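Local coordinates for protein probable N-acetyl-gamma-glutamyl-phosphate reductase, chloroplastic (Oryza sativa, PDB 2CVO) that probably catalyses the NADPH-dependent reduction of N-acetylglutamyl phosphate to N-acetylglutamate semialdehyde, a step of arginine biosynthesis in the chloroplast, at residues L179-K184 with S285-E290; I26-A31 with A37-L42. One frame throughout, in Å; residues are numbered along the deposited sequence.

Interaction 1: L179-K184 with S285-E290; sequences LVPLIK and STYEGE
Pro181 meets Thr286 and Tyr287 in a helix-to-helix contact within the dimerisation domain, where the end of helix 170-184 lies against the last turn of helix 276-287. The pyrrolidine ring and the tyrosine side chain cross at about a right angle. CG of Pro181 comes 3.8 Å from the phenol OH of Tyr287 and 4.2 Å from its CE2, an oblique approach at the outer end of the ring. On the neighbouring flank, CB of Pro181 touches CG2 of Thr286 at 3.9 Å. With OG1 beside the backbone N (chi1 -60°), the CG2 methyl stands anti to that N, while OG1 bonds back to the carbonyl of His282 in its own helix; threonine thus offers carbon to the proline and spends its hydroxyl at home. Proline suits its place because a compact apolar ring fits against both neighbours, although, lacking an N-H, it kinks the helix. Tyrosine bridges the two helices: the outer end of its side chain packs on Pro181 and its OH hydrogen-bonds to the carbonyl of Leu177, four residues before Pro181, which the proline cannot bond. Thr286 CG2 steadies the ring, lying 3.8 Å above the Tyr287 ring plane, over its centre.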
ATOM      1  N   LEU A 179     -24.490  16.432   9.936  1.00  7.45           N
ATOM      2  CA  LEU A 179     -24.639  17.528  10.899  1.00  8.89           C
ATOM      3  C   LEU A 179     -25.739  18.563  10.670  1.00  8.90           C
ATOM      4  O   LEU A 179     -26.379  19.005  11.633  1.00  7.61           O
ATOM      5  CB  LEU A 179     -23.309  18.265  11.071  1.00  7.24           C
ATOM      6  CG  LEU A 179     -22.138  17.459  11.632  1.00  8.76           C
ATOM      7  CD1 LEU A 179     -21.026  18.422  12.023  1.00  7.86           C
ATOM      8  CD2 LEU A 179     -22.581  16.657  12.843  1.00  7.95           C
ATOM      9  N   VAL A 180     -25.961  18.958   9.419  1.00  7.46           N
ATOM     10  CA  VAL A 180     -26.977  19.963   9.121  1.00  6.82           C
ATOM     11  C   VAL A 180     -28.380  19.604   9.634  1.00  7.46           C
ATOM     12  O   VAL A 180     -28.985  20.374  10.376  1.00  7.19           O
ATOM     13  CB  VAL A 180     -27.022  20.270   7.603  1.00  8.59           C
ATOM     14  CG1 VAL A 180     -28.175  21.224   7.283  1.00  7.24           C
ATOM     15  CG2 VAL A 180     -25.702  20.899   7.176  1.00  7.84           C
ATOM     16  N   PRO A 181     -28.917  18.436   9.255  1.00  8.09           N
ATOM     17  CA  PRO A 181     -30.257  18.109   9.756  1.00  9.41           C
ATOM     18  C   PRO A 181     -30.317  17.989  11.277  1.00 10.15           C
ATOM     19  O   PRO A 181     -31.304  18.383  11.894  1.00 11.36           O
ATOM     20  CB  PRO A 181     -30.578  16.791   9.050  1.00  9.66           C
ATOM     21  CG  PRO A 181     -29.223  16.177   8.844  1.00  8.61           C
ATOM     22  CD  PRO A 181     -28.410  17.363   8.385  1.00  8.94           C
ATOM     23  N   LEU A 182     -29.262  17.450  11.881  1.00  9.85           N
ATOM     24  CA  LEU A 182     -29.226  17.290  13.329  1.00 10.03           C
ATOM     25  C   LEU A 182     -29.218  18.637  14.034  1.00 11.19           C
ATOM     26  O   LEU A 182     -29.837  18.799  15.091  1.00 10.37           O
ATOM     27  CB  LEU A 182     -27.998  16.473  13.755  1.00  9.50           C
ATOM     28  CG  LEU A 182     -28.019  14.992  13.360  1.00 11.19           C
ATOM     29  CD1 LEU A 182     -26.730  14.309  13.802  1.00 11.88           C
ATOM     30  CD2 LEU A 182     -29.231  14.316  13.990  1.00  8.03           C
ATOM     31  N   ILE A 183     -28.511  19.603  13.457  1.00 10.54           N
ATOM     32  CA  ILE A 183     -28.446  20.930  14.042  1.00 11.85           C
ATOM     33  C   ILE A 183     -29.796  21.620  13.873  1.00 13.88           C
ATOM     34  O   ILE A 183     -30.301  22.242  14.805  1.00 13.72           O
ATOM     35  CB  ILE A 183     -27.333  21.784  13.388  1.00 10.71           C
ATOM     36  CG1 ILE A 183     -25.961  21.215  13.751  1.00  9.89           C
ATOM     37  CG2 ILE A 183     -27.427  23.226  13.860  1.00  8.91           C
ATOM     38  CD1 ILE A 183     -24.797  21.984  13.150  1.00 11.39           C
ATOM     39  N   LYS A 184     -30.387  21.504  12.686  1.00 16.49           N
ATOM     40  CA  LYS A 184     -31.687  22.123  12.437  1.00 17.98           C
ATOM     41  C   LYS A 184     -32.719  21.574  13.417  1.00 17.48           C
ATOM     42  O   LYS A 184     -33.600  22.299  13.870  1.00 17.52           O
ATOM     43  CB  LYS A 184     -32.162  21.850  11.005  1.00 20.17           C
ATOM     44  CG  LYS A 184     -31.355  22.542   9.921  1.00 22.80           C
ATOM     45  CD  LYS A 184     -31.912  22.214   8.540  1.00 25.39           C
ATOM     46  CE  LYS A 184     -31.119  22.898   7.431  1.00 28.23           C
ATOM     47  NZ  LYS A 184     -31.606  22.525   6.066  1.00 28.83           N
ATOM     48  N   SER A 285     -34.870   8.975   9.271  1.00 13.04           N
ATOM     49  CA  SER A 285     -36.063   9.551   8.673  1.00 14.65           C
ATOM     50  C   SER A 285     -35.691  10.652   7.691  1.00 13.65           C
ATOM     51  O   SER A 285     -36.373  10.852   6.690  1.00 14.02           O
ATOM     52  CB  SER A 285     -37.003  10.097   9.756  1.00 13.99           C
ATOM     53  OG  SER A 285     -36.395  11.148  10.479  1.00 20.52           O
ATOM     54  N   THR A 286     -34.604  11.364   7.967  1.00 13.54           N
ATOM     55  CA  THR A 286     -34.166  12.429   7.073  1.00 13.51           C
ATOM     56  C   THR A 286     -33.660  11.885   5.737  1.00 14.55           C
ATOM     57  O   THR A 286     -33.859  12.505   4.696  1.00 16.02           O
ATOM     58  CB  THR A 286     -33.014  13.266   7.677  1.00 12.94           C
ATOM     59  OG1 THR A 286     -33.436  13.876   8.903  1.00 13.13           O
ATOM     60  CG2 THR A 286     -32.594  14.357   6.705  1.00 10.87           C
ATOM     61  N   TYR A 287     -33.016  10.724   5.764  1.00 13.97           N
ATOM     62  CA  TYR A 287     -32.451  10.160   4.542  1.00 13.27           C
ATOM     63  C   TYR A 287     -33.008   8.828   4.053  1.00 13.49           C
ATOM     64  O   TYR A 287     -32.426   8.219   3.163  1.00 10.31           O
ATOM     65  CB  TYR A 287     -30.932  10.035   4.706  1.00 10.88           C
ATOM     66  CG  TYR A 287     -30.231  11.366   4.855  1.00 10.71           C
ATOM     67  CD1 TYR A 287     -30.237  12.297   3.816  1.00  9.30           C
ATOM     68  CD2 TYR A 287     -29.587  11.710   6.044  1.00  9.40           C
ATOM     69  CE1 TYR A 287     -29.622  13.536   3.954  1.00  9.77           C
ATOM     70  CE2 TYR A 287     -28.966  12.951   6.194  1.00  8.84           C
ATOM     71  CZ  TYR A 287     -28.990  13.856   5.144  1.00  8.19           C
ATOM     72  OH  TYR A 287     -28.381  15.082   5.276  1.00  8.16           O
ATOM     73  N   GLU A 288     -34.130   8.376   4.606  1.00 16.93           N
ATOM     74  CA  GLU A 288     -34.690   7.091   4.191  1.00 18.58           C
ATOM     75  C   GLU A 288     -34.978   7.016   2.691  1.00 18.05           C
ATOM     76  O   GLU A 288     -34.751   5.983   2.061  1.00 18.32           O
ATOM     77  CB  GLU A 288     -35.962   6.769   4.988  1.00 22.41           C
ATOM     78  CG  GLU A 288     -37.115   7.737   4.788  1.00 28.45           C
ATOM     79  CD  GLU A 288     -38.291   7.443   5.716  1.00 33.21           C
ATOM     80  OE1 GLU A 288     -38.100   7.478   6.951  1.00 34.41           O
ATOM     81  OE2 GLU A 288     -39.405   7.177   5.211  1.00 35.82           O
ATOM     82  N   GLY A 289     -35.471   8.107   2.118  1.00 15.59           N
ATOM     83  CA  GLY A 289     -35.767   8.101   0.698  1.00 17.75           C
ATOM     84  C   GLY A 289     -34.645   8.660  -0.159  1.00 18.28           C
ATOM     85  O   GLY A 289     -34.874   9.064  -1.302  1.00 18.54           O
ATOM     86  N   GLU A 290     -33.433   8.688   0.387  1.00 15.51           N
ATOM     87  CA  GLU A 290     -32.280   9.217  -0.341  1.00 15.96           C
ATOM     88  C   GLU A 290     -31.359   8.097  -0.793  1.00 15.81           C
ATOM     89  O   GLU A 290     -30.726   7.432   0.024  1.00 15.86           O
ATOM     90  CB  GLU A 290     -31.503  10.196   0.539  1.00 13.97           C
ATOM     91  CG  GLU A 290     -32.234  11.502   0.835  1.00 14.57           C
ATOM     92  CD  GLU A 290     -32.463  12.344  -0.408  1.00 12.76           C
ATOM     93  OE1 GLU A 290     -31.785  12.108  -1.429  1.00 12.37           O
ATOM     94  OE2 GLU A 290     -33.311  13.255  -0.363  1.00 16.35           O
TER

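Interaction 2: I26-A31 with A37-L42; sequences IAVLGA and AEIVRL
A small apolar contact, built chiefly from Val28 and Ile39, joins the first strand of the Rossmann-type NAD(P)-binding domain to the helix that follows it. Strand 24-29, helix 34-43 and strand 49-55 form a beta-alpha-beta unit, and this pair is one of the points where the helix lies against the sheet; Ile39 also touches Phe94 and Val40 touches Ile51, on the strands to either side of 24-29. Val28 and Ile39 meet tip to tip at two points: CG1 of Val28 lies 4.1 Å from CD1 of Ile39, and CG2 of Val28 lies 4.1 Å from CG2 of Ile39. The valine, with CG1 anti to the backbone N (chi1 -172°), turns both methyls to the helix, and the isoleucine answers with CG2 and the end of its longer arm. Beta-branched valine also suits an extended strand. The chain turns at Gly30, whose positive phi (76°) suits a residue without a side chain; at Ala31 and Ala37 backbone comes closest, Ala31 O 4.1 Å from Ala37 N without a hydrogen bond, and the CB of Ala37 points away from the strand. Glu38 and Arg41 pair one turn apart on the helix; Glu38 also salt-bridges Arg260, and Arg41 makes a cation-pi contact with Tyr361. The guanidinium grips side-on, Arg41 NE to Glu38 OE1 at 2.9 Å and Arg41 NH2 to Glu38 OE2 at 2.7 Å, both nearly straight.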
ATOM      1  N   ILE A  26     -21.999  18.284 -23.335  1.00 20.87           N
ATOM      2  CA  ILE A  26     -21.206  18.715 -22.186  1.00 17.72           C
ATOM      3  C   ILE A  26     -19.829  19.290 -22.498  1.00 17.63           C
ATOM      4  O   ILE A  26     -19.117  18.811 -23.380  1.00 18.27           O
ATOM      5  CB  ILE A  26     -20.973  17.538 -21.199  1.00 17.68           C
ATOM      6  CG1 ILE A  26     -22.311  16.937 -20.759  1.00 15.84           C
ATOM      7  CG2 ILE A  26     -20.141  18.015 -20.005  1.00 15.20           C
ATOM      8  CD1 ILE A  26     -23.235  17.908 -20.070  1.00 14.85           C
ATOM      9  N   ALA A  27     -19.457  20.313 -21.740  1.00 16.46           N
ATOM     10  CA  ALA A  27     -18.153  20.937 -21.876  1.00 17.63           C
ATOM     11  C   ALA A  27     -17.460  20.769 -20.528  1.00 17.74           C
ATOM     12  O   ALA A  27     -18.084  20.945 -19.482  1.00 17.73           O
ATOM     13  CB  ALA A  27     -18.299  22.414 -22.211  1.00 18.53           C
ATOM     14  N   VAL A  28     -16.179  20.412 -20.555  1.00 17.81           N
ATOM     15  CA  VAL A  28     -15.408  20.236 -19.334  1.00 16.64           C
ATOM     16  C   VAL A  28     -14.170  21.119 -19.400  1.00 17.75           C
ATOM     17  O   VAL A  28     -13.258  20.864 -20.191  1.00 19.43           O
ATOM     18  CB  VAL A  28     -14.966  18.764 -19.151  1.00 18.68           C
ATOM     19  CG1 VAL A  28     -14.329  18.577 -17.775  1.00 17.99           C
ATOM     20  CG2 VAL A  28     -16.153  17.836 -19.324  1.00 15.05           C
ATOM     21  N   LEU A  29     -14.144  22.160 -18.576  1.00 16.18           N
ATOM     22  CA  LEU A  29     -13.020  23.083 -18.548  1.00 16.53           C
ATOM     23  C   LEU A  29     -12.032  22.662 -17.461  1.00 17.27           C
ATOM     24  O   LEU A  29     -12.411  22.488 -16.304  1.00 17.39           O
ATOM     25  CB  LEU A  29     -13.518  24.513 -18.285  1.00 17.07           C
ATOM     26  CG  LEU A  29     -14.781  24.967 -19.040  1.00 19.71           C
ATOM     27  CD1 LEU A  29     -14.962  26.471 -18.861  1.00 19.36           C
ATOM     28  CD2 LEU A  29     -14.676  24.625 -20.520  1.00 19.28           C
ATOM     29  N   GLY A  30     -10.767  22.498 -17.838  1.00 17.14           N
ATOM     30  CA  GLY A  30      -9.759  22.086 -16.875  1.00 17.08           C
ATOM     31  C   GLY A  30      -9.917  20.606 -16.586  1.00 16.75           C
ATOM     32  O   GLY A  30     -10.141  20.202 -15.443  1.00 16.33           O
ATOM     33  N   ALA A  31      -9.783  19.798 -17.633  1.00 16.47           N
ATOM     34  CA  ALA A  31      -9.946  18.353 -17.539  1.00 17.14           C
ATOM     35  C   ALA A  31      -8.669  17.525 -17.402  1.00 17.50           C
ATOM     36  O   ALA A  31      -8.739  16.299 -17.353  1.00 18.14           O
ATOM     37  CB  ALA A  31     -10.733  17.864 -18.746  1.00 16.32           C
ATOM     38  N   ALA A  37     -10.687  13.505 -15.108  1.00 11.53           N
ATOM     39  CA  ALA A  37     -10.651  12.082 -15.404  1.00  9.52           C
ATOM     40  C   ALA A  37     -11.902  11.423 -14.835  1.00  8.36           C
ATOM     41  O   ALA A  37     -12.536  10.611 -15.506  1.00  8.92           O
ATOM     42  CB  ALA A  37      -9.393  11.444 -14.812  1.00  9.33           C
ATOM     43  N   GLU A  38     -12.266  11.774 -13.603  1.00  8.03           N
ATOM     44  CA  GLU A  38     -13.455  11.187 -12.987  1.00 10.58           C
ATOM     45  C   GLU A  38     -14.733  11.547 -13.739  1.00 10.94           C
ATOM     46  O   GLU A  38     -15.641  10.723 -13.870  1.00 10.81           O
ATOM     47  CB  GLU A  38     -13.588  11.615 -11.523  1.00 11.35           C
ATOM     48  CG  GLU A  38     -12.852  10.724 -10.531  1.00 13.24           C
ATOM     49  CD  GLU A  38     -13.244   9.254 -10.646  1.00 13.46           C
ATOM     50  OE1 GLU A  38     -12.743   8.581 -11.567  1.00 14.12           O
ATOM     51  OE2 GLU A  38     -14.053   8.771  -9.823  1.00 13.34           O
ATOM     52  N   ILE A  39     -14.808  12.779 -14.228  1.00 10.52           N
ATOM     53  CA  ILE A  39     -15.981  13.214 -14.979  1.00 10.55           C
ATOM     54  C   ILE A  39     -16.114  12.358 -16.236  1.00 10.32           C
ATOM     55  O   ILE A  39     -17.203  11.886 -16.565  1.00 10.68           O
ATOM     56  CB  ILE A  39     -15.864  14.711 -15.348  1.00 11.03           C
ATOM     57  CG1 ILE A  39     -15.963  15.545 -14.068  1.00  9.62           C
ATOM     58  CG2 ILE A  39     -16.950  15.105 -16.341  1.00 11.62           C
ATOM     59  CD1 ILE A  39     -15.738  17.029 -14.261  1.00 13.76           C
ATOM     60  N   VAL A  40     -14.998  12.141 -16.926  1.00 10.04           N
ATOM     61  CA  VAL A  40     -15.002  11.322 -18.133  1.00  6.85           C
ATOM     62  C   VAL A  40     -15.500   9.917 -17.801  1.00  7.87           C
ATOM     63  O   VAL A  40     -16.393   9.388 -18.463  1.00  8.58           O
ATOM     64  CB  VAL A  40     -13.583  11.243 -18.752  1.00  7.93           C
ATOM     65  CG1 VAL A  40     -13.553  10.227 -19.889  1.00  6.95           C
ATOM     66  CG2 VAL A  40     -13.172  12.624 -19.276  1.00  5.32           C
ATOM     67  N   ARG A  41     -14.932   9.308 -16.766  1.00  7.34           N
ATOM     68  CA  ARG A  41     -15.350   7.965 -16.379  1.00  7.85           C
ATOM     69  C   ARG A  41     -16.852   7.906 -16.087  1.00  8.53           C
ATOM     70  O   ARG A  41     -17.550   6.981 -16.522  1.00  9.13           O
ATOM     71  CB  ARG A  41     -14.565   7.498 -15.150  1.00  7.75           C
ATOM     72  CG  ARG A  41     -14.871   6.066 -14.733  1.00  9.56           C
ATOM     73  CD  ARG A  41     -14.071   5.671 -13.504  1.00 10.46           C
ATOM     74  NE  ARG A  41     -14.475   6.407 -12.309  1.00  9.91           N
ATOM     75  CZ  ARG A  41     -15.539   6.111 -11.568  1.00 12.07           C
ATOM     76  NH1 ARG A  41     -16.317   5.090 -11.894  1.00 12.36           N
ATOM     77  NH2 ARG A  41     -15.820   6.832 -10.492  1.00 14.48           N
ATOM     78  N   LEU A  42     -17.356   8.895 -15.361  1.00  7.90           N
ATOM     79  CA  LEU A  42     -18.773   8.910 -15.023  1.00  9.80           C
ATOM     80  C   LEU A  42     -19.691   9.144 -16.220  1.00 11.32           C
ATOM     81  O   LEU A  42     -20.702   8.458 -16.372  1.00 13.21           O
ATOM     82  CB  LEU A  42     -19.050   9.960 -13.943  1.00  7.34           C
ATOM     83  CG  LEU A  42     -18.361   9.730 -12.591  1.00  7.73           C
ATOM     84  CD1 LEU A  42     -18.733  10.857 -11.639  1.00  6.67           C
ATOM     85  CD2 LEU A  42     -18.778   8.385 -12.011  1.00  7.98           C
TER

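In the fold
Interaction 2 comes first along the chain and is complete well before interaction 1 begins. Their centres are 30 Å apart, their nearest atoms about 17 Å, and they lie on opposite sides of the chain's centre without touching. Residues 26-31 and 37-42 belong to the parallel sheet and the helices of the nucleotide-binding domain, and join neighbours in sequence. Residues 179-184 and 285-290 are a hundred residues apart and join helices 170-184 and 276-287 of the dimerisation domain, which also contains a mixed sheet. The two contacts therefore belong to the two family regions of the enzyme: one assembles a local beta-alpha-beta unit, the other ties together distant parts of the chain.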